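Local coordinates for outer membrane porin F (Pseudomonas aeruginosa, PDB 4RLC), which forms, with this N-terminal domain, an eight-stranded beta-barrel in the outer membrane and probably lets small molecules pass as a porin, at residues Q18-I23 against G49-D54; G45-Y50 against E57-Y62; D87-F92 against R100-A105. One frame throughout, in Å; residues are numbered along the deposited sequence. Where two conformers were deposited one is given.

Contact 1: Q18-I23 against G49-D54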
loop_
_atom_site.group_PDB
_atom_site.type_symbol
_atom_site.label_atom_id
_atom_site.label_comp_id
_atom_site.label_asym_id
_atom_site.label_seq_id
_atom_site.Cartn_x
_atom_site.Cartn_y
_atom_site.Cartn_z
ATOM N N GLN A 18 9.762 -7.546 15.894
ATOM C CA GLN A 18 8.718 -8.539 16.028
ATOM C C GLN A 18 7.670 -8.132 17.041
ATOM O O GLN A 18 8.006 -7.626 18.087
ATOM C CB GLN A 18 9.320 -9.921 16.450
ATOM C CG GLN A 18 8.308 -11.043 16.577
ATOM C CD GLN A 18 8.966 -12.435 16.802
ATOM O OE1 GLN A 18 10.008 -12.536 17.407
ATOM N NE2 GLN A 18 8.306 -13.484 16.371
ATOM N N ASN A 19 6.432 -8.309 16.659
ATOM C CA ASN A 19 5.244 -7.998 17.503
ATOM C C ASN A 19 4.883 -6.512 17.536
ATOM O O ASN A 19 3.951 -6.112 18.215
ATOM C CB ASN A 19 5.463 -8.527 18.935
ATOM C CG ASN A 19 4.181 -8.761 19.669
ATOM O OD1 ASN A 19 3.171 -9.193 19.091
ATOM N ND2 ASN A 19 4.193 -8.440 20.954
ATOM N N SER A 20 5.622 -5.659 16.835
ATOM C CA SER A 20 5.237 -4.267 16.778
ATOM C C SER A 20 4.116 -4.052 15.746
ATOM O O SER A 20 3.881 -4.910 14.877
ATOM C CB SER A 20 6.438 -3.360 16.490
ATOM O OG SER A 20 6.898 -3.528 15.155
ATOM N N VAL A 21 3.384 -2.954 15.899
ATOM C CA VAL A 21 2.298 -2.556 15.016
ATOM C C VAL A 21 2.582 -1.220 14.390
ATOM O O VAL A 21 3.187 -0.366 15.019
ATOM C CB VAL A 21 0.935 -2.510 15.754
ATOM C CG1 VAL A 21 -0.166 -2.026 14.824
ATOM C CG2 VAL A 21 0.600 -3.903 16.215
ATOM N N GLU A 22 2.145 -1.020 13.146
ATOM C CA GLU A 22 2.297 0.226 12.438
ATOM C C GLU A 22 0.976 0.690 11.903
ATOM O O GLU A 22 0.170 -0.120 11.398
ATOM C CB GLU A 22 3.306 0.114 11.234
ATOM C CG GLU A 22 4.688 0.153 11.737
ATOM C CD GLU A 22 5.793 0.072 10.672
ATOM O OE1 GLU A 22 5.540 -0.118 9.464
ATOM O OE2 GLU A 22 6.910 0.183 11.160
ATOM N N ILE A 23 0.690 1.968 12.079
ATOM C CA ILE A 23 -0.410 2.616 11.433
ATOM C C ILE A 23 0.152 3.634 10.462
ATOM O O ILE A 23 1.066 4.367 10.803
ATOM C CB ILE A 23 -1.220 3.428 12.442
ATOM C CG1 ILE A 23 -1.555 2.526 13.608
ATOM C CG2 ILE A 23 -2.446 4.012 11.788
ATOM C CD1 ILE A 23 -2.512 1.536 13.248
ATOM N N GLY A 49 -0.469 -2.525 10.070
ATOM C CA GLY A 49 0.462 -3.625 9.813
ATOM C C GLY A 49 0.997 -4.218 11.126
ATOM O O GLY A 49 1.065 -3.497 12.169
ATOM N N TYR A 50 1.323 -5.493 11.077
ATOM C CA TYR A 50 1.865 -6.220 12.177
ATOM C C TYR A 50 3.158 -6.940 11.795
ATOM O O TYR A 50 3.207 -7.624 10.806
ATOM C CB TYR A 50 0.802 -7.266 12.680
ATOM C CG TYR A 50 1.305 -8.095 13.807
ATOM C CD1 TYR A 50 1.354 -7.586 15.130
ATOM C CD2 TYR A 50 1.782 -9.366 13.574
ATOM C CE1 TYR A 50 1.886 -8.333 16.165
ATOM C CE2 TYR A 50 2.281 -10.139 14.586
ATOM C CZ TYR A 50 2.317 -9.660 15.874
ATOM O OH TYR A 50 2.882 -10.529 16.795
ATOM N N PHE A 51 4.183 -6.789 12.644
ATOM C CA PHE A 51 5.458 -7.451 12.426
ATOM C C PHE A 51 5.503 -8.886 12.930
ATOM O O PHE A 51 5.609 -9.144 14.159
ATOM C CB PHE A 51 6.584 -6.623 12.991
ATOM C CG PHE A 51 7.032 -5.529 12.046
ATOM C CD1 PHE A 51 6.326 -4.318 11.934
ATOM C CD2 PHE A 51 8.083 -5.727 11.222
ATOM C CE1 PHE A 51 6.713 -3.321 11.064
ATOM C CE2 PHE A 51 8.465 -4.741 10.329
ATOM C CZ PHE A 51 7.781 -3.547 10.259
ATOM N N LEU A 52 5.412 -9.810 11.971
ATOM C CA LEU A 52 5.491 -11.272 12.293
ATOM C C LEU A 52 6.884 -11.606 12.777
ATOM O O LEU A 52 7.016 -12.415 13.717
ATOM C CB LEU A 52 5.142 -12.085 11.134
ATOM C CG LEU A 52 3.767 -11.986 10.551
ATOM C CD1 LEU A 52 3.720 -12.946 9.370
ATOM C CD2 LEU A 52 2.718 -12.413 11.569
ATOM N N THR A 53 7.930 -10.970 12.202
ATOM C CA THR A 53 9.259 -11.090 12.683
ATOM C C THR A 53 9.889 -9.677 12.717
ATOM O O THR A 53 9.188 -8.678 12.484
ATOM C CB THR A 53 10.107 -11.988 11.723
ATOM O OG1 THR A 53 10.357 -11.262 10.478
ATOM C CG2 THR A 53 9.440 -13.317 11.424
ATOM N N ASP A 54 11.203 -9.579 12.949
ATOM C CA ASP A 54 11.861 -8.252 12.849
ATOM C C ASP A 54 11.804 -7.680 11.429
ATOM O O ASP A 54 11.939 -6.459 11.272
ATOM C CB ASP A 54 13.316 -8.285 13.283
ATOM C CG ASP A 54 13.516 -8.396 14.800
ATOM O OD1 ASP A 54 12.561 -8.304 15.621
ATOM O OD2 ASP A 54 14.710 -8.570 15.159
#

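Contact 2: G45-Y50 against E57-Y62. With C8E ((hydroxyethyloxy)tri(ethyloxy)octane), chain C; C8E ((hydroxyethyloxy)tri(ethyloxy)octane), chain H.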
loop_
_atom_site.group_PDB
_atom_site.type_symbol
_atom_site.label_atom_id
_atom_site.label_comp_id
_atom_site.label_asym_id
_atom_site.label_seq_id
_atom_site.Cartn_x
_atom_site.Cartn_y
_atom_site.Cartn_z
ATOM N N GLY A 45 -5.343 6.715 1.338
ATOM C CA GLY A 45 -5.734 5.713 2.280
ATOM C C GLY A 45 -4.850 5.553 3.482
ATOM O O GLY A 45 -4.063 6.411 3.868
ATOM N N GLY A 46 -5.085 4.440 4.115
ATOM C CA GLY A 46 -4.399 4.051 5.326
ATOM C C GLY A 46 -4.123 2.553 5.424
ATOM O O GLY A 46 -4.785 1.746 4.771
ATOM N N SER A 47 -3.243 2.207 6.338
ATOM C CA SER A 47 -2.887 0.845 6.540
ATOM C C SER A 47 -2.630 0.551 7.996
ATOM O O SER A 47 -2.161 1.429 8.723
ATOM C CB SER A 47 -1.594 0.625 5.663
ATOM O OG SER A 47 -0.980 -0.600 5.907
ATOM N N ILE A 48 -2.903 -0.695 8.403
ATOM C CA ILE A 48 -2.455 -1.254 9.654
ATOM C C ILE A 48 -1.599 -2.440 9.386
ATOM O O ILE A 48 -1.986 -3.315 8.645
ATOM C CB ILE A 48 -3.626 -1.699 10.582
ATOM C CG1 ILE A 48 -4.614 -0.625 10.711
ATOM C CG2 ILE A 48 -3.032 -2.213 11.865
ATOM C CD1 ILE A 48 -4.296 0.518 11.547
ATOM N N GLY A 49 -0.469 -2.525 10.070
ATOM C CA GLY A 49 0.462 -3.625 9.813
ATOM C C GLY A 49 0.997 -4.218 11.126
ATOM O O GLY A 49 1.065 -3.497 12.169
ATOM N N TYR A 50 1.323 -5.493 11.077
ATOM C CA TYR A 50 1.865 -6.220 12.177
ATOM C C TYR A 50 3.158 -6.940 11.795
ATOM O O TYR A 50 3.207 -7.624 10.806
ATOM C CB TYR A 50 0.802 -7.266 12.680
ATOM C CG TYR A 50 1.305 -8.095 13.807
ATOM C CD1 TYR A 50 1.354 -7.586 15.130
ATOM C CD2 TYR A 50 1.782 -9.366 13.574
ATOM C CE1 TYR A 50 1.886 -8.333 16.165
ATOM C CE2 TYR A 50 2.281 -10.139 14.586
ATOM C CZ TYR A 50 2.317 -9.660 15.874
ATOM O OH TYR A 50 2.882 -10.529 16.795
ATOM N N GLU A 57 6.372 -7.993 7.757
ATOM C CA GLU A 57 5.187 -7.335 8.217
ATOM C C GLU A 57 4.002 -7.794 7.328
ATOM O O GLU A 57 4.138 -7.933 6.079
ATOM C CB GLU A 57 5.373 -5.845 8.087
ATOM C CG GLU A 57 4.173 -4.963 8.439
ATOM C CD GLU A 57 4.317 -3.493 8.064
ATOM O OE1 GLU A 57 5.306 -3.039 7.407
ATOM O OE2 GLU A 57 3.317 -2.753 8.411
ATOM N N LEU A 58 2.860 -8.054 7.966
ATOM C CA LEU A 58 1.618 -8.271 7.269
ATOM C C LEU A 58 0.811 -6.971 7.397
ATOM O O LEU A 58 0.739 -6.403 8.485
ATOM C CB LEU A 58 0.840 -9.418 7.927
ATOM C CG LEU A 58 1.500 -10.779 7.872
ATOM C CD1 LEU A 58 0.495 -11.842 8.301
ATOM C CD2 LEU A 58 2.028 -11.047 6.473
ATOM N N ALA A 59 0.258 -6.461 6.294
ATOM C CA ALA A 59 -0.481 -5.181 6.358
ATOM C C ALA A 59 -1.762 -5.301 5.582
ATOM O O ALA A 59 -1.824 -5.845 4.450
ATOM C CB ALA A 59 0.387 -4.040 5.783
ATOM N N LEU A 60 -2.787 -4.731 6.173
ATOM C CA LEU A 60 -4.090 -4.541 5.592
ATOM C C LEU A 60 -4.250 -3.036 5.291
ATOM O O LEU A 60 -4.070 -2.150 6.157
ATOM C CB LEU A 60 -5.144 -4.995 6.673
ATOM C CG LEU A 60 -6.595 -4.792 6.274
ATOM C CD1 LEU A 60 -6.978 -5.686 5.106
ATOM C CD2 LEU A 60 -7.501 -5.103 7.522
ATOM N N SER A 61 -4.590 -2.729 4.051
ATOM C CA SER A 61 -4.706 -1.363 3.568
ATOM C C SER A 61 -6.046 -1.112 2.971
ATOM O O SER A 61 -6.688 -2.010 2.372
ATOM C CB SER A 61 -3.660 -1.145 2.416
ATOM O OG SER A 61 -2.414 -1.301 2.941
ATOM N N TYR A 62 -6.512 0.128 3.068
ATOM C CA TYR A 62 -7.696 0.553 2.387
ATOM C C TYR A 62 -7.480 1.930 1.790
ATOM O O TYR A 62 -7.006 2.799 2.474
ATOM C CB TYR A 62 -8.893 0.641 3.342
ATOM C CG TYR A 62 -10.149 1.142 2.659
ATOM C CD1 TYR A 62 -10.855 0.319 1.789
ATOM C CD2 TYR A 62 -10.637 2.443 2.867
ATOM C CE1 TYR A 62 -12.007 0.756 1.152
ATOM C CE2 TYR A 62 -11.749 2.893 2.193
ATOM C CZ TYR A 62 -12.456 2.035 1.383
ATOM O OH TYR A 62 -13.567 2.476 0.722
HETATM C C1 C8E C . -12.216 -1.810 4.264
HETATM C C2 C8E C . -11.232 -2.562 5.128
HETATM C C3 C8E C . -10.456 -1.672 6.107
HETATM C C4 C8E C . -9.008 -2.130 6.121
HETATM C C5 C8E C . -8.099 -1.420 7.115
HETATM C C6 C8E C . -8.146 0.088 7.119
HETATM C C7 C8E C . -6.921 0.609 7.858
HETATM C C8 C8E C . -6.897 2.120 8.065
HETATM O O9 C8E C . -6.108 2.395 9.242
HETATM C C10 C8E C . -5.251 3.552 9.250
HETATM C C11 C8E C . -5.964 4.818 9.732
HETATM O O12 C8E C . -5.047 5.906 10.006
HETATM C C13 C8E C . -4.628 6.666 8.869
HETATM C C14 C8E C . -5.720 7.624 8.401
HETATM O O15 C8E C . -5.818 7.587 6.974
HETATM C C16 C8E C . -6.555 8.654 6.386
HETATM C C17 C8E C . -5.852 9.018 5.104
HETATM O O18 C8E C . -6.777 9.497 4.149
HETATM C C1 C8E H . -2.844 -7.877 9.080
HETATM C C2 C8E H . -3.258 -6.620 9.783
HETATM C C3 C8E H . -2.585 -6.415 11.138
HETATM C C4 C8E H . -3.602 -6.243 12.266
HETATM C C5 C8E H . -3.040 -6.509 13.656
HETATM C C6 C8E H . -4.093 -6.280 14.743
#

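Contact 3: D87-F92 against R100-A105. With C8E ((hydroxyethyloxy)tri(ethyloxy)octane), chain B.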
loop_
_atom_site.group_PDB
_atom_site.type_symbol
_atom_site.label_atom_id
_atom_site.label_comp_id
_atom_site.label_asym_id
_atom_site.label_seq_id
_atom_site.Cartn_x
_atom_site.Cartn_y
_atom_site.Cartn_z
ATOM N N ASP A 87 -1.041 -7.393 2.166
ATOM C CA ASP A 87 0.322 -7.516 1.607
ATOM C C ASP A 87 1.281 -8.027 2.664
ATOM O O ASP A 87 1.160 -7.747 3.839
ATOM C CB ASP A 87 0.832 -6.174 1.067
ATOM C CG ASP A 87 -0.016 -5.662 -0.084
ATOM O OD1 ASP A 87 0.258 -6.023 -1.258
ATOM O OD2 ASP A 87 -1.009 -4.899 0.206
ATOM N N ALA A 88 2.267 -8.819 2.199
ATOM C CA ALA A 88 3.424 -9.174 2.988
ATOM C C ALA A 88 4.605 -8.360 2.587
ATOM O O ALA A 88 4.964 -8.323 1.370
ATOM C CB ALA A 88 3.730 -10.632 2.768
ATOM N N ILE A 89 5.282 -7.763 3.570
ATOM C CA ILE A 89 6.362 -6.827 3.291
ATOM C C ILE A 89 7.648 -7.307 3.985
ATOM O O ILE A 89 7.638 -7.650 5.172
ATOM C CB ILE A 89 5.971 -5.448 3.831
ATOM C CG1 ILE A 89 4.729 -4.954 3.100
ATOM C CG2 ILE A 89 7.127 -4.487 3.577
ATOM C CD1 ILE A 89 3.480 -5.241 3.890
ATOM N N TYR A 90 8.704 -7.488 3.197
ATOM C CA TYR A 90 9.967 -7.853 3.726
ATOM C C TYR A 90 10.840 -6.612 3.806
ATOM O O TYR A 90 11.114 -5.999 2.753
ATOM C CB TYR A 90 10.684 -8.922 2.809
ATOM C CG TYR A 90 12.044 -9.268 3.408
ATOM C CD1 TYR A 90 12.153 -10.102 4.511
ATOM C CD2 TYR A 90 13.177 -8.656 2.955
ATOM C CE1 TYR A 90 13.357 -10.373 5.077
ATOM C CE2 TYR A 90 14.405 -8.893 3.522
ATOM C CZ TYR A 90 14.512 -9.769 4.557
ATOM O OH TYR A 90 15.748 -9.947 5.089
ATOM N N HIS A 91 11.407 -6.334 4.979
ATOM C CA HIS A 91 12.248 -5.197 5.244
ATOM C C HIS A 91 13.673 -5.588 5.319
ATOM O O HIS A 91 14.099 -6.434 6.077
ATOM C CB HIS A 91 11.908 -4.472 6.542
ATOM C CG HIS A 91 10.525 -3.907 6.583
ATOM N ND1 HIS A 91 9.385 -4.671 6.762
ATOM C CD2 HIS A 91 10.099 -2.620 6.544
ATOM C CE1 HIS A 91 8.320 -3.891 6.837
ATOM N NE2 HIS A 91 8.724 -2.644 6.695
ATOM N N PHE A 92 14.456 -4.915 4.470
ATOM C CA PHE A 92 15.862 -4.931 4.596
ATOM C C PHE A 92 16.368 -4.016 5.706
ATOM O O PHE A 92 15.544 -3.322 6.395
ATOM C CB PHE A 92 16.510 -4.592 3.245
ATOM C CG PHE A 92 16.200 -5.584 2.179
ATOM C CD1 PHE A 92 15.034 -5.520 1.455
ATOM C CD2 PHE A 92 17.092 -6.628 1.912
ATOM C CE1 PHE A 92 14.736 -6.496 0.493
ATOM C CE2 PHE A 92 16.820 -7.556 0.917
ATOM C CZ PHE A 92 15.649 -7.476 0.213
ATOM N N ARG A 100 15.114 1.469 5.972
ATOM C CA ARG A 100 14.706 0.096 5.698
ATOM C C ARG A 100 14.053 0.064 4.388
ATOM O O ARG A 100 12.840 0.293 4.187
ATOM C CB ARG A 100 13.735 -0.466 6.829
ATOM C CG ARG A 100 14.324 -0.450 8.206
ATOM C CD ARG A 100 13.545 -1.409 9.138
ATOM N NE ARG A 100 14.073 -2.770 8.874
ATOM C CZ ARG A 100 13.614 -3.870 9.466
ATOM N NH1 ARG A 100 14.171 -5.033 9.214
ATOM N NH2 ARG A 100 12.618 -3.794 10.352
ATOM N N PRO A 101 14.853 -0.232 3.338
ATOM C CA PRO A 101 14.182 -0.549 2.107
ATOM C C PRO A 101 13.295 -1.785 2.258
ATOM O O PRO A 101 13.589 -2.625 3.131
ATOM C CB PRO A 101 15.357 -0.836 1.154
ATOM C CG PRO A 101 16.613 -0.339 1.839
ATOM C CD PRO A 101 16.282 -0.505 3.312
ATOM N N TYR A 102 12.313 -1.951 1.369
ATOM C CA TYR A 102 11.481 -3.123 1.402
ATOM C C TYR A 102 11.008 -3.567 0.038
ATOM O O TYR A 102 10.992 -2.836 -0.940
ATOM C CB TYR A 102 10.242 -2.828 2.329
ATOM C CG TYR A 102 9.229 -1.860 1.722
ATOM C CD1 TYR A 102 8.277 -2.295 0.816
ATOM C CD2 TYR A 102 9.259 -0.458 2.003
ATOM C CE1 TYR A 102 7.408 -1.401 0.208
ATOM C CE2 TYR A 102 8.379 0.408 1.399
ATOM C CZ TYR A 102 7.455 -0.064 0.535
ATOM O OH TYR A 102 6.619 0.776 -0.116
ATOM N N VAL A 103 10.595 -4.825 0.015
ATOM C CA VAL A 103 9.841 -5.400 -1.099
ATOM C C VAL A 103 8.541 -6.043 -0.556
ATOM O O VAL A 103 8.465 -6.405 0.578
ATOM C CB VAL A 103 10.675 -6.434 -1.873
ATOM C CG1 VAL A 103 11.862 -5.769 -2.521
ATOM C CG2 VAL A 103 11.131 -7.599 -1.007
ATOM N N SER A 104 7.503 -6.066 -1.380
ATOM C CA SER A 104 6.214 -6.523 -0.955
ATOM C C SER A 104 5.458 -7.191 -2.079
ATOM O O SER A 104 5.755 -7.011 -3.267
ATOM C CB SER A 104 5.338 -5.402 -0.400
ATOM O OG SER A 104 5.048 -4.518 -1.371
ATOM N N ALA A 105 4.550 -8.070 -1.649
ATOM C CA ALA A 105 3.630 -8.748 -2.575
ATOM C C ALA A 105 2.333 -9.053 -1.853
ATOM O O ALA A 105 2.323 -9.242 -0.669
ATOM C CB ALA A 105 4.241 -10.057 -3.094
HETATM C C1 C8E B . 11.121 4.779 -4.951
HETATM C C2 C8E B . 12.143 3.901 -4.253
HETATM C C3 C8E B . 12.244 2.470 -4.757
HETATM C C4 C8E B . 13.179 1.701 -3.844
HETATM C C5 C8E B . 13.607 0.306 -4.253
HETATM C C6 C8E B . 14.352 -0.350 -3.091
HETATM C C7 C8E B . 14.302 -1.879 -3.033
HETATM C C8 C8E B . 15.152 -2.386 -1.864
HETATM O O9 C8E B . 15.493 -3.782 -1.928
HETATM C C10 C8E B . 16.795 -4.259 -1.490
HETATM C C11 C8E B . 17.627 -3.471 -0.480
HETATM O O12 C8E B . 18.856 -4.200 -0.450
HETATM C C13 C8E B . 19.806 -4.047 0.601
HETATM C C14 C8E B . 20.212 -2.615 0.844
HETATM O O15 C8E B . 19.337 -2.234 1.920
HETATM O O HOH W 1 2.557 -5.527 -2.481
#

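Contact 1: Q18-I23 against G49-D54
Glu22 and Gly49 make the tight end of this contact. They are an antiparallel hydrogen-bonded pair. Gly49 N donates a hydrogen bond to Glu22 O at 2.8 Å, and Glu22 N donates one to Gly49 O at 2.9 Å. The Phe51 ring packs beside the Glu22 carboxylate on the inner side of the sheet. Glu22 CD lies at the ring edge, 3.5 Å from Phe51 CE1, and the two planes stand 75° apart. Phe51 N also reaches Ser20 O at 2.9 Å, and Asn19 N bonds back to Phe51 O.

On the outer side Val21 CG2 touches the edge of the Tyr50 ring, 3.9 Å from CD1. Tyr50 CG is anti to its own N (chi1 178°), which carries the ring along the sheet to Asn19. There Tyr50 OH donates to Asn19 OD1 at 2.7 Å. The oxygen sits near the plane of the ring, while the amide is turned 83° from it.

Toward Gln18 the contact opens to solvent. Regular pairing stops, and side chains replace it. Gln18 N is held by Asp54 OD1 at 2.9 Å, through the lone pair anti to the other carboxylate oxygen. The extended Gln18 side chain adds a weak bond from NE2 to Leu52 O at 3.1 Å.

Glu22 is further held inside the barrel by Lys135, Tyr137 and Asn174. Strand 21-30 lies between strand 42-51 on one side and the C-terminal strand 164-174 on the other. The contact therefore sits beside the seam where the first and last strands close the barrel.

Contact 2: G45-Y50 against E57-Y62
The Glu57 carboxylate reaches across the strand pair and lies against Gly49, with OE2 3.3 Å from Gly49 CA. Gly49 has no side chain to fill that place. Glu57 gets there by a fully extended chain that leaves with CG anti to its N (chi1 176°). The strands are drawn close here, with Gly49 CA 3.9 Å from Ala59 CA. On the same inner face Ser47 OG lies 3.4 Å from Ser61 OG, a weak contact at best.

The backbone is a regular antiparallel ladder. Gly46 with Tyr62, Ile48 with Leu60 and Tyr50 with Leu58 each exchange two hydrogen bonds. Tyr62, Ile48, Leu60, Tyr50 and Leu58 point outward to two C8E detergents on the sheet. One runs past Leu60, whose CG is 3.6 Å from its C4, and ends by Tyr62, whose CD1 is 3.5 Å from its C1. Ile48 CD1 touches O9 of this molecule at 3.5 Å. The other lies over the Ile48 and Leu58 carbonyls and Tyr50 CB.

Glu57 OE1 pairs with Lys135 and lies near Glu22. Lys135 probably eases this closeness, and one carboxylate could be protonated. Charged and hydroxyl groups inside, with an apolar detergent-coated outside, imply a membrane barrel with a polar interior.

Contact 3: D87-F92 against R100-A105
His91 and Arg100 meet near one end of an antiparallel beta hairpin in the barrel wall. The guanidinium turns one face to His91 CB, which sits 3.4 Å above its plane, over the centre. The Arg100 chain bends at chi3 (82°) to bring the group there. Its NE then donates to Phe92 O at 2.9 Å, with an N-H...O angle of 153°. The guanidinium is gripped further by Asp55 in a salt bridge and by the carbonyls of Asp54 and Gly93.

The His91 ring points into the barrel. Tyr102 CB lies 4.2 Å above one face of it, toward the rim. ND1 and NE2 are held by Asp55 O and Lys135. Next along the inner side, Ile89 and Tyr102 lie side by side and point the same way, with Ile89 CG2 3.7 Å from Tyr102 CD1. Tyr102 CG takes the position between its own N and carbonyl carbon (chi1 72°), which sets the start of the ring beside Ile89.

Phe92 lies on the outer side and is covered on both faces. Tyr90 CE2 stands 3.6 Å above the centre of its ring. On the opposite face C10 of a C8E detergent lies 3.5 Å away, also over the centre. Val103 CG2 approaches the ring edge. Pro101 O accepts the Phe92 N-H and also lies at the ring edge. The same detergent passes over Pro101, as expected for a membrane-facing surface.

At the far end, a water joins the strands across the inner side. The other oxygen of Asp87, OD2, is hydrogen-bonded to Ser85, and OD1 also meets Asn129. The water donates to Asp87 OD1 at 2.7 Å and hydrogen-bonds to Ser104 OG at 2.9 Å.

How the contacts relate
The three contacts lie around one closed eight-stranded barrel. Contacts 1 and 2 overlap along the chain at residues 49-50, and contact 3 follows both. Contacts 1 and 2 share strand 42-51, with Gly49 and Tyr50 in both, and their centres are about 10 Å apart. The centre of contact 3, a separate hairpin, is about 12 Å from each of theirs. It joins contact 2 directly, because strands 56-66 and 80-91 are neighbours and bond through Glu57 with Ile89 and Ala59 with Asp87. Contacts 1 and 3 touch where the Phe51 ring meets the His91 ring. Lys135 reaches Glu22, Glu57 and His91, one residue from each contact. The first five strands of the wall are thus linked both edge to edge and through the barrel interior.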